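PDB 3KHY: propionate kinase from Francisella tularensis subsp. tularensis, which probably catalyses the magnesium-dependent, reversible transfer of phosphate from ATP to acetate or propionate, as a homodimeric member of the acetokinase family. Local coordinates for residues A[2-7]-A[79-84]; A[83-88]-A[140-145]; A[89-94]-A[167-172]; A[177-182]-A[373-378]; A[205-210]-A[226-231]. All blocks are in the same frame, centred on the assembly; numbering follows the deposited sequence.

Interaction 1: A[2-7]-A[79-84]; sequences SEILVL and IVAIGH
Leu7 and His84 lie side by side and point the same way at the C-terminal end of this parallel strand pair, with Leu7 CD1 3.8 Å from CE1 of the imidazole. The same methyl meets Ile82, whose CG2 lies 3.8 Å from Leu7 CD1, the two side chains crossing at a slant. Ile82 CG2 stands opposite the backbone N while CG1 sits beside it (chi1 -56°); this places the branch methyl against the leucine, while CG1 lies toward Leu5 CB. Ile79, Leu5, Ile82 and Leu7 supply the apolar part of this face, which His84 shares; Cys128 of helix 118-131 backs Leu7, Ile82 and His84.

Ile4 and Ala81 belong to the other face, which helix 372-382 covers. Here the isoleucine tip does the work: CD1 of Ile4 reaches CB of Ala81 at 3.9 Å and touches CG1 of Val80. Gly83 lacks a side chain beside Val6, and both lie beneath the same helix.

Regular parallel alternation holds from Leu5 to Leu7: Leu5 N donates to Ala81 O, Gly83 N to Leu5 O and Leu7 N to Gly83 O (2.8 Å). Before it, an extra residue near Val80 and Ala81 makes a beta-bulge-like irregularity, and Val80 N takes Glu3 O (2.8 Å). Thus four backbone hydrogen bonds pair the strands, Ile4 and Val6 bond outward to strand 14-20, and buried hydrocarbon joins the sheet to its flanking helices.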
# COMPACT_ATOMS: atom_id res chain seq x y z
N SER A 2 -36.66 -16.18 21.18
CA SER A 2 -36.50 -14.73 21.09
C SER A 2 -35.84 -14.31 19.78
O SER A 2 -35.16 -15.11 19.13
CB SER A 2 -35.69 -14.21 22.28
OG SER A 2 -34.37 -14.71 22.25
N GLU A 3 -36.05 -13.06 19.40
CA GLU A 3 -35.55 -12.54 18.14
C GLU A 3 -34.84 -11.20 18.31
O GLU A 3 -35.17 -10.42 19.20
CB GLU A 3 -36.70 -12.42 17.13
CG GLU A 3 -37.35 -13.77 16.80
CD GLU A 3 -38.63 -13.63 15.99
OE1 GLU A 3 -38.89 -12.54 15.45
OE2 GLU A 3 -39.38 -14.63 15.88
N ILE A 4 -33.87 -10.94 17.44
CA ILE A 4 -33.13 -9.69 17.44
C ILE A 4 -33.39 -8.98 16.11
O ILE A 4 -33.36 -9.61 15.04
CB ILE A 4 -31.62 -9.94 17.54
CG1 ILE A 4 -31.28 -10.74 18.80
CG2 ILE A 4 -30.86 -8.62 17.50
CD1 ILE A 4 -31.07 -9.88 20.02
N LEU A 5 -33.67 -7.69 16.18
CA LEU A 5 -33.85 -6.89 14.98
C LEU A 5 -32.51 -6.29 14.64
O LEU A 5 -31.93 -5.58 15.44
CB LEU A 5 -34.87 -5.77 15.22
CG LEU A 5 -35.09 -4.85 14.03
CD1 LEU A 5 -35.59 -5.65 12.84
CD2 LEU A 5 -36.06 -3.73 14.38
N VAL A 6 -32.00 -6.58 13.44
CA VAL A 6 -30.67 -6.12 13.03
C VAL A 6 -30.79 -5.03 11.98
O VAL A 6 -31.47 -5.21 10.97
CB VAL A 6 -29.82 -7.29 12.49
CG1 VAL A 6 -28.46 -6.79 12.02
CG2 VAL A 6 -29.65 -8.34 13.57
N LEU A 7 -30.15 -3.89 12.22
CA LEU A 7 -30.31 -2.75 11.33
C LEU A 7 -29.01 -2.21 10.79
O LEU A 7 -28.00 -2.17 11.49
CB LEU A 7 -31.02 -1.59 12.05
CG LEU A 7 -32.39 -1.88 12.65
CD1 LEU A 7 -32.85 -0.64 13.42
CD2 LEU A 7 -33.40 -2.26 11.55
N ILE A 79 -39.31 -9.86 19.89
CA ILE A 79 -38.05 -9.14 19.78
C ILE A 79 -37.53 -8.72 21.15
O ILE A 79 -38.25 -8.10 21.92
CB ILE A 79 -38.17 -7.91 18.87
CG1 ILE A 79 -38.47 -8.36 17.44
CG2 ILE A 79 -36.90 -7.08 18.91
CD1 ILE A 79 -38.81 -7.23 16.50
N VAL A 80 -36.28 -9.06 21.44
CA VAL A 80 -35.70 -8.78 22.75
C VAL A 80 -34.66 -7.66 22.72
O VAL A 80 -34.33 -7.09 23.75
CB VAL A 80 -35.07 -10.05 23.38
CG1 VAL A 80 -33.92 -10.54 22.53
CG2 VAL A 80 -34.60 -9.77 24.79
N ALA A 81 -34.15 -7.34 21.54
CA ALA A 81 -33.19 -6.25 21.41
C ALA A 81 -32.98 -5.83 19.96
O ALA A 81 -33.42 -6.51 19.04
CB ALA A 81 -31.86 -6.63 22.05
N ILE A 82 -32.32 -4.69 19.78
CA ILE A 82 -31.98 -4.17 18.46
C ILE A 82 -30.47 -4.02 18.31
O ILE A 82 -29.81 -3.39 19.15
CB ILE A 82 -32.64 -2.80 18.22
CG1 ILE A 82 -34.16 -2.90 18.40
CG2 ILE A 82 -32.31 -2.27 16.83
CD1 ILE A 82 -34.85 -1.56 18.39
N GLY A 83 -29.91 -4.60 17.26
CA GLY A 83 -28.49 -4.47 16.98
C GLY A 83 -28.24 -3.58 15.77
O GLY A 83 -28.84 -3.79 14.72
N HIS A 84 -27.38 -2.58 15.94
CA HIS A 84 -27.08 -1.61 14.89
C HIS A 84 -25.68 -1.81 14.37
O HIS A 84 -24.72 -1.85 15.15
CB HIS A 84 -27.16 -0.18 15.44
CG HIS A 84 -28.52 0.20 15.93
ND1 HIS A 84 -29.43 0.89 15.16
CD2 HIS A 84 -29.12 0.01 17.13
CE1 HIS A 84 -30.53 1.10 15.85
NE2 HIS A 84 -30.37 0.57 17.05

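Interaction 2: A[83-88]-A[140-145]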
# COMPACT_ATOMS: atom_id res chain seq x y z
N GLY A 83 -29.91 -4.60 17.26
CA GLY A 83 -28.49 -4.47 16.98
C GLY A 83 -28.24 -3.58 15.77
O GLY A 83 -28.84 -3.79 14.72
N HIS A 84 -27.38 -2.58 15.94
CA HIS A 84 -27.08 -1.61 14.89
C HIS A 84 -25.68 -1.81 14.37
O HIS A 84 -24.72 -1.85 15.15
CB HIS A 84 -27.16 -0.18 15.44
CG HIS A 84 -28.52 0.20 15.93
ND1 HIS A 84 -29.43 0.89 15.16
CD2 HIS A 84 -29.12 0.01 17.13
CE1 HIS A 84 -30.53 1.10 15.85
NE2 HIS A 84 -30.37 0.57 17.05
N ARG A 85 -25.55 -1.91 13.05
CA ARG A 85 -24.24 -1.82 12.43
C ARG A 85 -23.77 -0.39 12.55
O ARG A 85 -24.54 0.55 12.33
CB ARG A 85 -24.33 -2.20 10.95
CG ARG A 85 -22.98 -2.30 10.25
CD ARG A 85 -23.15 -2.82 8.82
NE ARG A 85 -21.89 -3.34 8.29
CZ ARG A 85 -21.67 -4.62 8.02
NH1 ARG A 85 -22.63 -5.52 8.22
NH2 ARG A 85 -20.49 -5.00 7.54
N VAL A 86 -22.51 -0.21 12.95
CA VAL A 86 -21.87 1.08 12.91
C VAL A 86 -20.55 0.92 12.17
O VAL A 86 -19.72 0.10 12.55
CB VAL A 86 -21.62 1.63 14.33
CG1 VAL A 86 -20.79 2.91 14.27
CG2 VAL A 86 -22.96 1.89 15.03
N VAL A 87 -20.36 1.68 11.10
CA VAL A 87 -19.20 1.47 10.23
C VAL A 87 -17.87 1.84 10.88
O VAL A 87 -16.86 1.18 10.63
CB VAL A 87 -19.38 2.18 8.85
CG1 VAL A 87 -20.63 1.65 8.15
CG2 VAL A 87 -19.47 3.68 9.02
N HIS A 88 -17.83 2.87 11.72
CA HIS A 88 -16.55 3.29 12.28
C HIS A 88 -16.60 3.67 13.76
O HIS A 88 -17.29 4.61 14.14
CB HIS A 88 -15.96 4.45 11.47
CG HIS A 88 -14.47 4.45 11.40
ND1 HIS A 88 -13.68 4.47 12.53
CD2 HIS A 88 -13.62 4.43 10.34
CE1 HIS A 88 -12.41 4.48 12.17
NE2 HIS A 88 -12.34 4.45 10.85
N VAL A 140 -22.57 -2.53 16.93
CA VAL A 140 -21.54 -3.46 16.49
C VAL A 140 -20.73 -2.79 15.38
O VAL A 140 -21.28 -2.47 14.32
CB VAL A 140 -22.17 -4.76 15.96
CG1 VAL A 140 -21.09 -5.75 15.53
CG2 VAL A 140 -23.10 -5.39 17.01
N PHE A 141 -19.44 -2.60 15.62
CA PHE A 141 -18.60 -1.75 14.77
C PHE A 141 -17.77 -2.55 13.76
O PHE A 141 -17.13 -3.53 14.12
CB PHE A 141 -17.65 -0.92 15.65
CG PHE A 141 -18.34 -0.20 16.76
CD1 PHE A 141 -18.82 1.09 16.57
CD2 PHE A 141 -18.55 -0.81 17.99
CE1 PHE A 141 -19.48 1.76 17.60
CE2 PHE A 141 -19.21 -0.15 19.02
CZ PHE A 141 -19.68 1.14 18.82
N ASP A 142 -17.77 -2.10 12.50
CA ASP A 142 -17.00 -2.75 11.43
C ASP A 142 -15.51 -2.67 11.70
O ASP A 142 -14.72 -3.37 11.08
CB ASP A 142 -17.27 -2.09 10.07
CG ASP A 142 -18.70 -2.29 9.59
OD1 ASP A 142 -19.42 -3.17 10.11
OD2 ASP A 142 -19.11 -1.55 8.67
N THR A 143 -15.12 -1.78 12.61
CA THR A 143 -13.70 -1.55 12.91
C THR A 143 -13.22 -2.28 14.17
O THR A 143 -12.02 -2.44 14.37
CB THR A 143 -13.41 -0.05 13.07
OG1 THR A 143 -14.38 0.52 13.97
CG2 THR A 143 -13.47 0.68 11.72
N ALA A 144 -14.15 -2.74 15.00
CA ALA A 144 -13.78 -3.25 16.33
C ALA A 144 -12.83 -4.46 16.28
O ALA A 144 -11.84 -4.51 17.03
CB ALA A 144 -15.02 -3.61 17.13
N PHE A 145 -13.13 -5.42 15.41
CA PHE A 145 -12.32 -6.64 15.30
C PHE A 145 -10.84 -6.35 15.08
O PHE A 145 -9.97 -7.08 15.56
CB PHE A 145 -12.86 -7.55 14.17
CG PHE A 145 -12.20 -8.92 14.12
CD1 PHE A 145 -12.22 -9.75 15.22
CD2 PHE A 145 -11.61 -9.37 12.94
CE1 PHE A 145 -11.62 -11.01 15.18
CE2 PHE A 145 -11.00 -10.64 12.88
CZ PHE A 145 -11.01 -11.45 14.02
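Strands 79-86 and 137-141 run parallel here, held by Val140 N to His84 O, Val86 N to Val140 O and Asp142 N to Val86 O, each 2.9 Å long; the second donor stands 37° out of the carbonyl plane of Val140. The third bond carries the pairing just past the end of strand 137-141 and fixes the backbone of Asp142.

Val86 and Phe141 then lie side by side, the valine CG1 methyl pressing on ring atom CD1 of Phe141 at 3.5 Å. On the Arg85 side, just past the strand end, Arg85 and Asp142 cross at about a right angle. The arginine chain is extended from CG to NE, which brings NE within 3.1 Å of Asp142 OD1 in a salt bridge; the hydrogen bond from NE to OD2 is weak. The guanidinium and carboxylate planes are turned 64° apart, far from a flat two-pronged pairing, and Arg85 NH2 has a second salt-bridge partner in Glu372.

Beyond the strands, Thr143 sets its CG2 methyl squarely over one face of the His88 ring, 3.8 Å from the centroid, a CH-pi contact. Threonine OG1 meanwhile accepts from Gly89 N, and His88 is held through ND1 to Gly90 N and NE2 to Leu222 O, so hydrogen bonds on two sides fix the ring's rotation.

Arg85 is a predicted substrate-binding residue and Asp142 the predicted proton donor or acceptor. Arg85 also pairs with a predicted magnesium ligand, which is consistent with a polar site in which the strand ends set the positions and salt bridges orient the groups.

Interaction 3: A[89-94]-A[167-172]; sequences GGQYFS and NIRKYG
Gly90 meets the Tyr171 ring through its backbone, its carbonyl carbon lying 3.5 Å from Tyr171 CE1. The positive phi (50°), which favours glycine, turns the peptide against the ring.

Gln91 carries most of the remaining contact. Its CG comes to the edge of the Tyr171 ring, 3.8 Å from CE1, and its amide group then passes across Arg169 at about a right angle to the arginine chain. The two flat ends are nevertheless nearly parallel, with 15° between the planes, and Gln91 NE2 lies over the centre of the guanidinium, 3.4 Å from Arg169 CZ. This is a stack of amide on guanidinium rather than a direct hydrogen bond. The polar link is made by a water instead: it donates to Gln91 OE1 at 2.8 Å and accepts from Arg169 NH1 at 2.7 Å, tying the rims of the stacked groups together.

Arg169 reaches this position by a bend at chi3 (-70°), and its CG lies over one face of the Tyr171 ring, toward the rim. The hydroxyl of that tyrosine donates to Asn167 O at 2.6 Å, closing the 167-172 loop on itself, while His88 meets the ring edge-to-face.

Farther along, Phe93 turns away to stack with Phe141. The arrangement is a loop-to-loop junction, in which the segment following strand 79-86 is set against the loop leading to helix 175-188, with the Tyr171 side chain about 9 Å from that of Asp142, the predicted proton donor or acceptor.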
# COMPACT_ATOMS: atom_id res chain seq x y z
N GLY A 89 -15.85 2.93 14.59
CA GLY A 89 -15.77 3.19 16.02
C GLY A 89 -14.42 3.70 16.52
O GLY A 89 -14.15 3.72 17.73
N GLY A 90 -13.56 4.11 15.58
CA GLY A 90 -12.26 4.67 15.92
C GLY A 90 -11.49 3.79 16.90
O GLY A 90 -11.58 2.56 16.84
N GLN A 91 -10.75 4.42 17.80
CA GLN A 91 -10.03 3.67 18.82
C GLN A 91 -10.85 3.51 20.10
O GLN A 91 -10.39 2.89 21.05
CB GLN A 91 -8.69 4.33 19.14
CG GLN A 91 -7.67 4.18 18.02
CD GLN A 91 -6.28 4.57 18.46
OE1 GLN A 91 -5.89 5.74 18.36
NE2 GLN A 91 -5.51 3.60 18.95
N TYR A 92 -12.06 4.05 20.10
CA TYR A 92 -12.95 3.95 21.25
C TYR A 92 -13.50 2.55 21.48
O TYR A 92 -13.71 2.15 22.62
CB TYR A 92 -14.14 4.90 21.10
CG TYR A 92 -13.80 6.36 21.15
CD1 TYR A 92 -13.52 6.99 22.37
CD2 TYR A 92 -13.78 7.13 20.00
CE1 TYR A 92 -13.22 8.34 22.43
CE2 TYR A 92 -13.48 8.48 20.05
CZ TYR A 92 -13.20 9.08 21.26
OH TYR A 92 -12.90 10.42 21.32
N PHE A 93 -13.77 1.82 20.40
CA PHE A 93 -14.50 0.57 20.54
C PHE A 93 -13.75 -0.63 19.99
O PHE A 93 -13.49 -0.71 18.79
CB PHE A 93 -15.87 0.67 19.88
CG PHE A 93 -16.76 1.72 20.47
CD1 PHE A 93 -17.39 1.51 21.68
CD2 PHE A 93 -16.98 2.92 19.81
CE1 PHE A 93 -18.22 2.48 22.24
CE2 PHE A 93 -17.81 3.89 20.36
CZ PHE A 93 -18.43 3.66 21.57
N SER A 94 -13.42 -1.56 20.88
CA SER A 94 -12.75 -2.80 20.48
C SER A 94 -13.71 -3.98 20.62
O SER A 94 -13.31 -5.13 20.43
CB SER A 94 -11.52 -3.02 21.37
OG SER A 94 -11.92 -3.17 22.72
N ASN A 167 -5.83 11.08 15.14
CA ASN A 167 -6.32 9.71 15.05
C ASN A 167 -6.19 9.09 13.66
O ASN A 167 -7.00 8.23 13.28
CB ASN A 167 -7.78 9.66 15.51
CG ASN A 167 -7.95 10.24 16.91
OD1 ASN A 167 -7.32 9.78 17.86
ND2 ASN A 167 -8.80 11.25 17.04
N ILE A 168 -5.20 9.53 12.90
CA ILE A 168 -4.97 8.99 11.57
C ILE A 168 -4.09 7.76 11.68
O ILE A 168 -2.92 7.85 12.09
CB ILE A 168 -4.33 10.02 10.62
CG1 ILE A 168 -5.23 11.25 10.50
CG2 ILE A 168 -4.05 9.40 9.26
CD1 ILE A 168 -4.57 12.42 9.78
N ARG A 169 -4.66 6.61 11.33
CA ARG A 169 -3.99 5.30 11.39
C ARG A 169 -4.85 4.32 10.61
O ARG A 169 -5.96 4.66 10.19
CB ARG A 169 -3.86 4.81 12.84
CG ARG A 169 -5.23 4.58 13.48
CD ARG A 169 -5.22 4.47 15.00
NE ARG A 169 -4.61 3.24 15.51
CZ ARG A 169 -3.51 3.21 16.26
NH1 ARG A 169 -2.91 4.35 16.58
NH2 ARG A 169 -3.01 2.05 16.70
N LYS A 170 -4.35 3.11 10.42
CA LYS A 170 -5.15 2.06 9.82
C LYS A 170 -6.18 1.54 10.83
O LYS A 170 -5.81 1.19 11.96
CB LYS A 170 -4.24 0.91 9.39
CG LYS A 170 -5.02 -0.32 8.88
CD LYS A 170 -4.06 -1.40 8.42
CE LYS A 170 -3.60 -1.10 7.00
NZ LYS A 170 -2.88 -2.22 6.39
N TYR A 171 -7.45 1.53 10.44
CA TYR A 171 -8.51 0.89 11.23
C TYR A 171 -9.04 -0.38 10.57
O TYR A 171 -9.50 -1.30 11.25
CB TYR A 171 -9.70 1.84 11.44
CG TYR A 171 -9.33 3.03 12.28
CD1 TYR A 171 -9.31 2.95 13.66
CD2 TYR A 171 -8.99 4.24 11.69
CE1 TYR A 171 -8.94 4.04 14.45
CE2 TYR A 171 -8.63 5.33 12.47
CZ TYR A 171 -8.61 5.23 13.84
OH TYR A 171 -8.25 6.32 14.62
N GLY A 172 -9.00 -0.43 9.24
CA GLY A 172 -9.59 -1.55 8.52
C GLY A 172 -11.11 -1.50 8.57
O GLY A 172 -11.69 -0.56 9.13
O HOH W 1 -3.69 6.94 17.04

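Interaction 4: A[177-182]-A[373-378]; sequences SHKYVS and ELMIAQ
Tyr180 and Met375, the latter modelled as selenomethionine, form the centre of this helix crossing, their side chains sliding past each other in opposite directions. The selenium sits 3.8 Å from Tyr180 CB and lies at the edge of the ring, 5.4 Å from its centroid and 89° off the ring normal, a Met-aromatic contact made in the ring plane. Met375 gets there by leaving its backbone with CG opposite the N (chi1 -175°) and then bending at chi2, which brings the selenium to the ring edge.

Farther out on the ring, Leu374 CD2 touches Tyr180 CE1 at 4.1 Å, the two side chains meeting at a slant, and Gln378 OE1 approaches near the ring plane.

Lys179 carries its charge past this apolar patch to a salt bridge with Glu379, one residue beyond the segment on helix 372-382, so an ionic link joins the same two helices. The short segments cross almost perpendicularly, at 87°, with axes 9.6 Å apart. On its other side helix 372-382 packs against strands 3-9 and 14-20, while helix 175-188 lies against strand 196-201.

The interface between the helices of the two sheets is therefore mainly apolar, with no hydrogen bond between the segments themselves; selenium, aromatic edge and leucine methyl supply the packing, and charge pairing is left to the lysine end.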
# COMPACT_ATOMS: atom_id res chain seq x y z
N SER A 177 -17.51 -9.32 9.43
CA SER A 177 -17.42 -10.49 8.56
C SER A 177 -16.13 -11.29 8.86
O SER A 177 -16.17 -12.51 8.96
CB SER A 177 -17.49 -10.08 7.10
OG SER A 177 -17.23 -11.18 6.23
N HIS A 178 -15.00 -10.60 9.00
CA HIS A 178 -13.76 -11.28 9.36
C HIS A 178 -13.85 -12.03 10.69
O HIS A 178 -13.34 -13.13 10.83
CB HIS A 178 -12.58 -10.31 9.35
CG HIS A 178 -12.21 -9.84 7.97
ND1 HIS A 178 -11.75 -10.71 7.01
CD2 HIS A 178 -12.26 -8.62 7.40
CE1 HIS A 178 -11.53 -10.04 5.89
NE2 HIS A 178 -11.84 -8.77 6.09
N LYS A 179 -14.53 -11.43 11.65
CA LYS A 179 -14.74 -12.09 12.94
C LYS A 179 -15.64 -13.33 12.83
O LYS A 179 -15.29 -14.41 13.29
CB LYS A 179 -15.34 -11.10 13.94
CG LYS A 179 -15.42 -11.64 15.37
CD LYS A 179 -15.78 -10.53 16.35
CE LYS A 179 -15.61 -10.99 17.79
NZ LYS A 179 -16.90 -11.49 18.32
N TYR A 180 -16.80 -13.16 12.22
CA TYR A 180 -17.72 -14.27 12.03
C TYR A 180 -17.04 -15.41 11.26
O TYR A 180 -17.12 -16.56 11.66
CB TYR A 180 -19.00 -13.82 11.31
CG TYR A 180 -19.90 -14.98 10.97
CD1 TYR A 180 -20.79 -15.48 11.91
CD2 TYR A 180 -19.83 -15.60 9.73
CE1 TYR A 180 -21.60 -16.55 11.62
CE2 TYR A 180 -20.64 -16.69 9.42
CZ TYR A 180 -21.53 -17.15 10.38
OH TYR A 180 -22.33 -18.23 10.10
N VAL A 181 -16.38 -15.09 10.15
CA VAL A 181 -15.80 -16.15 9.31
C VAL A 181 -14.63 -16.87 10.00
O VAL A 181 -14.49 -18.09 9.91
CB VAL A 181 -15.40 -15.61 7.91
CG1 VAL A 181 -14.52 -16.60 7.17
CG2 VAL A 181 -16.66 -15.32 7.09
N SER A 182 -13.78 -16.12 10.70
CA SER A 182 -12.68 -16.75 11.40
C SER A 182 -13.23 -17.59 12.55
O SER A 182 -12.69 -18.65 12.84
CB SER A 182 -11.63 -15.74 11.87
OG SER A 182 -12.19 -14.78 12.75
N GLU A 373 -25.15 -10.26 9.49
CA GLU A 373 -26.38 -9.96 10.23
C GLU A 373 -26.52 -10.91 11.41
O GLU A 373 -26.88 -10.50 12.50
CB GLU A 373 -27.61 -10.04 9.31
CG GLU A 373 -27.55 -9.16 8.06
CD GLU A 373 -26.61 -9.72 6.98
OE1 GLU A 373 -26.23 -10.91 7.04
OE2 GLU A 373 -26.25 -8.95 6.06
N LEU A 374 -26.22 -12.19 11.19
CA LEU A 374 -26.21 -13.16 12.29
C LEU A 374 -25.17 -12.79 13.35
O LEU A 374 -25.42 -12.91 14.55
CB LEU A 374 -25.96 -14.58 11.77
CG LEU A 374 -25.87 -15.70 12.80
CD1 LEU A 374 -27.12 -15.75 13.67
CD2 LEU A 374 -25.65 -17.05 12.11
N MSE A 375 -24.00 -12.34 12.91
CA MSE A 375 -22.95 -11.97 13.84
C MSE A 375 -23.40 -10.80 14.71
O MSE A 375 -23.15 -10.78 15.91
CB MSE A 375 -21.67 -11.60 13.08
CG MSE A 375 -20.49 -11.30 13.98
SE MSE A 375 -19.85 -12.90 14.94
CE MSE A 375 -18.63 -12.03 16.16
N ILE A 376 -24.04 -9.82 14.09
CA ILE A 376 -24.55 -8.68 14.83
C ILE A 376 -25.60 -9.15 15.84
O ILE A 376 -25.63 -8.68 16.98
CB ILE A 376 -25.14 -7.62 13.89
CG1 ILE A 376 -24.01 -6.87 13.18
CG2 ILE A 376 -26.01 -6.65 14.66
CD1 ILE A 376 -24.53 -5.95 12.06
N ALA A 377 -26.45 -10.10 15.44
CA ALA A 377 -27.47 -10.64 16.34
C ALA A 377 -26.83 -11.38 17.51
O ALA A 377 -27.29 -11.28 18.65
CB ALA A 377 -28.43 -11.56 15.60
N GLN A 378 -25.75 -12.12 17.24
CA GLN A 378 -25.04 -12.84 18.29
C GLN A 378 -24.32 -11.91 19.26
O GLN A 378 -24.32 -12.13 20.47
CB GLN A 378 -24.05 -13.84 17.70
CG GLN A 378 -24.71 -15.00 16.97
CD GLN A 378 -23.70 -15.84 16.21
OE1 GLN A 378 -22.57 -15.41 15.97
NE2 GLN A 378 -24.11 -17.04 15.81

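Interaction 5: A[205-210]-A[226-231]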
# COMPACT_ATOMS: atom_id res chain seq x y z
N CYS A 205 -13.88 -5.17 -0.88
CA CYS A 205 -12.97 -6.32 -0.72
C CYS A 205 -11.90 -5.98 0.30
O CYS A 205 -11.28 -4.92 0.23
CB CYS A 205 -12.28 -6.67 -2.06
SG CYS A 205 -13.41 -7.22 -3.37
N SER A 206 -11.67 -6.89 1.24
CA SER A 206 -10.58 -6.72 2.19
C SER A 206 -10.05 -8.08 2.62
O SER A 206 -10.74 -9.11 2.51
CB SER A 206 -11.03 -5.94 3.41
OG SER A 206 -11.83 -6.76 4.23
N ILE A 207 -8.81 -8.10 3.10
CA ILE A 207 -8.19 -9.35 3.50
C ILE A 207 -7.54 -9.17 4.88
O ILE A 207 -7.01 -8.10 5.20
CB ILE A 207 -7.19 -9.83 2.43
CG1 ILE A 207 -6.55 -11.16 2.84
CG2 ILE A 207 -6.11 -8.75 2.15
CD1 ILE A 207 -5.79 -11.77 1.68
N THR A 208 -7.64 -10.18 5.72
CA THR A 208 -7.21 -10.04 7.10
C THR A 208 -6.37 -11.22 7.54
O THR A 208 -6.68 -12.36 7.19
CB THR A 208 -8.42 -9.92 8.03
OG1 THR A 208 -9.13 -8.71 7.70
CG2 THR A 208 -8.00 -9.88 9.50
N ALA A 209 -5.30 -10.94 8.28
CA ALA A 209 -4.50 -11.99 8.90
C ALA A 209 -4.99 -12.19 10.33
O ALA A 209 -4.90 -11.29 11.16
CB ALA A 209 -3.00 -11.61 8.89
N VAL A 210 -5.50 -13.38 10.60
CA VAL A 210 -6.05 -13.73 11.91
C VAL A 210 -5.16 -14.76 12.60
O VAL A 210 -4.96 -15.87 12.11
CB VAL A 210 -7.47 -14.27 11.77
CG1 VAL A 210 -8.01 -14.76 13.12
CG2 VAL A 210 -8.39 -13.19 11.17
N ASP A 226 -9.03 1.77 1.01
CA ASP A 226 -7.67 1.26 0.79
C ASP A 226 -7.58 -0.25 0.60
O ASP A 226 -8.48 -1.01 1.00
CB ASP A 226 -6.77 1.66 1.96
CG ASP A 226 -5.29 1.76 1.56
OD1 ASP A 226 -4.96 1.68 0.35
OD2 ASP A 226 -4.46 1.93 2.48
N GLY A 227 -6.47 -0.70 0.02
CA GLY A 227 -6.15 -2.11 -0.04
C GLY A 227 -6.42 -2.79 -1.37
O GLY A 227 -5.84 -2.43 -2.41
N LEU A 228 -7.30 -3.79 -1.33
CA LEU A 228 -7.64 -4.60 -2.51
C LEU A 228 -8.39 -3.83 -3.59
O LEU A 228 -9.05 -2.82 -3.30
CB LEU A 228 -8.48 -5.82 -2.07
CG LEU A 228 -7.81 -6.82 -1.13
CD1 LEU A 228 -8.73 -8.04 -0.86
CD2 LEU A 228 -6.46 -7.27 -1.71
N VAL A 229 -8.29 -4.30 -4.84
CA VAL A 229 -9.14 -3.80 -5.92
C VAL A 229 -10.60 -4.15 -5.61
O VAL A 229 -10.88 -5.24 -5.12
CB VAL A 229 -8.74 -4.43 -7.29
CG1 VAL A 229 -9.70 -3.98 -8.40
CG2 VAL A 229 -7.29 -4.06 -7.63
N MSE A 230 -11.51 -3.22 -5.86
CA MSE A 230 -12.93 -3.46 -5.58
C MSE A 230 -13.81 -3.09 -6.79
O MSE A 230 -13.30 -2.76 -7.85
CB MSE A 230 -13.37 -2.71 -4.32
CG MSE A 230 -12.28 -2.67 -3.24
SE MSE A 230 -12.89 -1.91 -1.52
CE MSE A 230 -11.13 -1.63 -0.71
N GLY A 231 -15.13 -3.15 -6.62
CA GLY A 231 -16.03 -2.85 -7.73
C GLY A 231 -15.83 -1.46 -8.30
O GLY A 231 -15.68 -1.29 -9.51
O HOH W 2 -8.95 -3.80 1.13
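Cys205 and Leu228 meet where the start of strand 205-211 packs against the 226-231 loop. Their CB atoms are 3.9 Å apart, and the leucine continues along the strand so that CD1 lies 3.7 Å from the carbonyl carbon of Ser206 and 4.0 Å from Ile207 CB. With CG opposite its own carbonyl carbon (chi1 -63°), Leu228 crosses Ile207 at about a right angle and sets both methyls near the isoleucine CG2. Phe303 of helix 287-307 touches both residues, closing this apolar patch.

Met230, a selenomethionine in the model, approaches Cys205 from a direction roughly at right angles to that of Leu228. Its extended chain runs past the strand end, with SE 3.5 Å from Cys205 N and CE 3.4 Å from Cys205 O, while Cys205 SG approaches the carbonyl oxygen of Val229.

The strand belongs to the second sheet of this actin-like ATPase fold, directly after the predicted ATP-binding residues His200 to Gly204. On the strand face turned from the loop, Ser206 OG is hydrogen-bonded with His178 and His174, the latter a predicted transition-state stabiliser; Met230 in turn lies close to Arg233, predicted for the same role.

The polar side of the contact is looser. No direct hydrogen bond crosses it, and a single water takes over, donating to Cys205 O at 2.7 Å and Asp226 O at 2.8 Å and accepting from Leu228 N at 3.0 Å. Gly227 turns the chain beside this water, and its carbonyl oxygen takes a hydrogen bond from Arg299 of helix 287-307.

Interactions 1 and 2 are consecutive stages of one sheet: they share Gly83 and His84, and Arg85 N lies 2.9 Å from Leu7 O, a probable hydrogen bond. Interaction 3 continues from interaction 2, where Phe141 CZ packs 3.4 Å from Phe93 CD2. Interaction 4 bridges the two halves of the chain. On one side Ile376 CG2 touches Val6 CG1 of interaction 1 at 3.6 Å; on the other Ser182 CB lies 4.0 Å from Val210 CG1 of interaction 5. Predicted catalytic groups are spread over these contacts: interaction 2 contains Arg85 and Asp142, while interaction 5, its centre about 17 Å from that of interaction 2, adjoins His174 and Arg233.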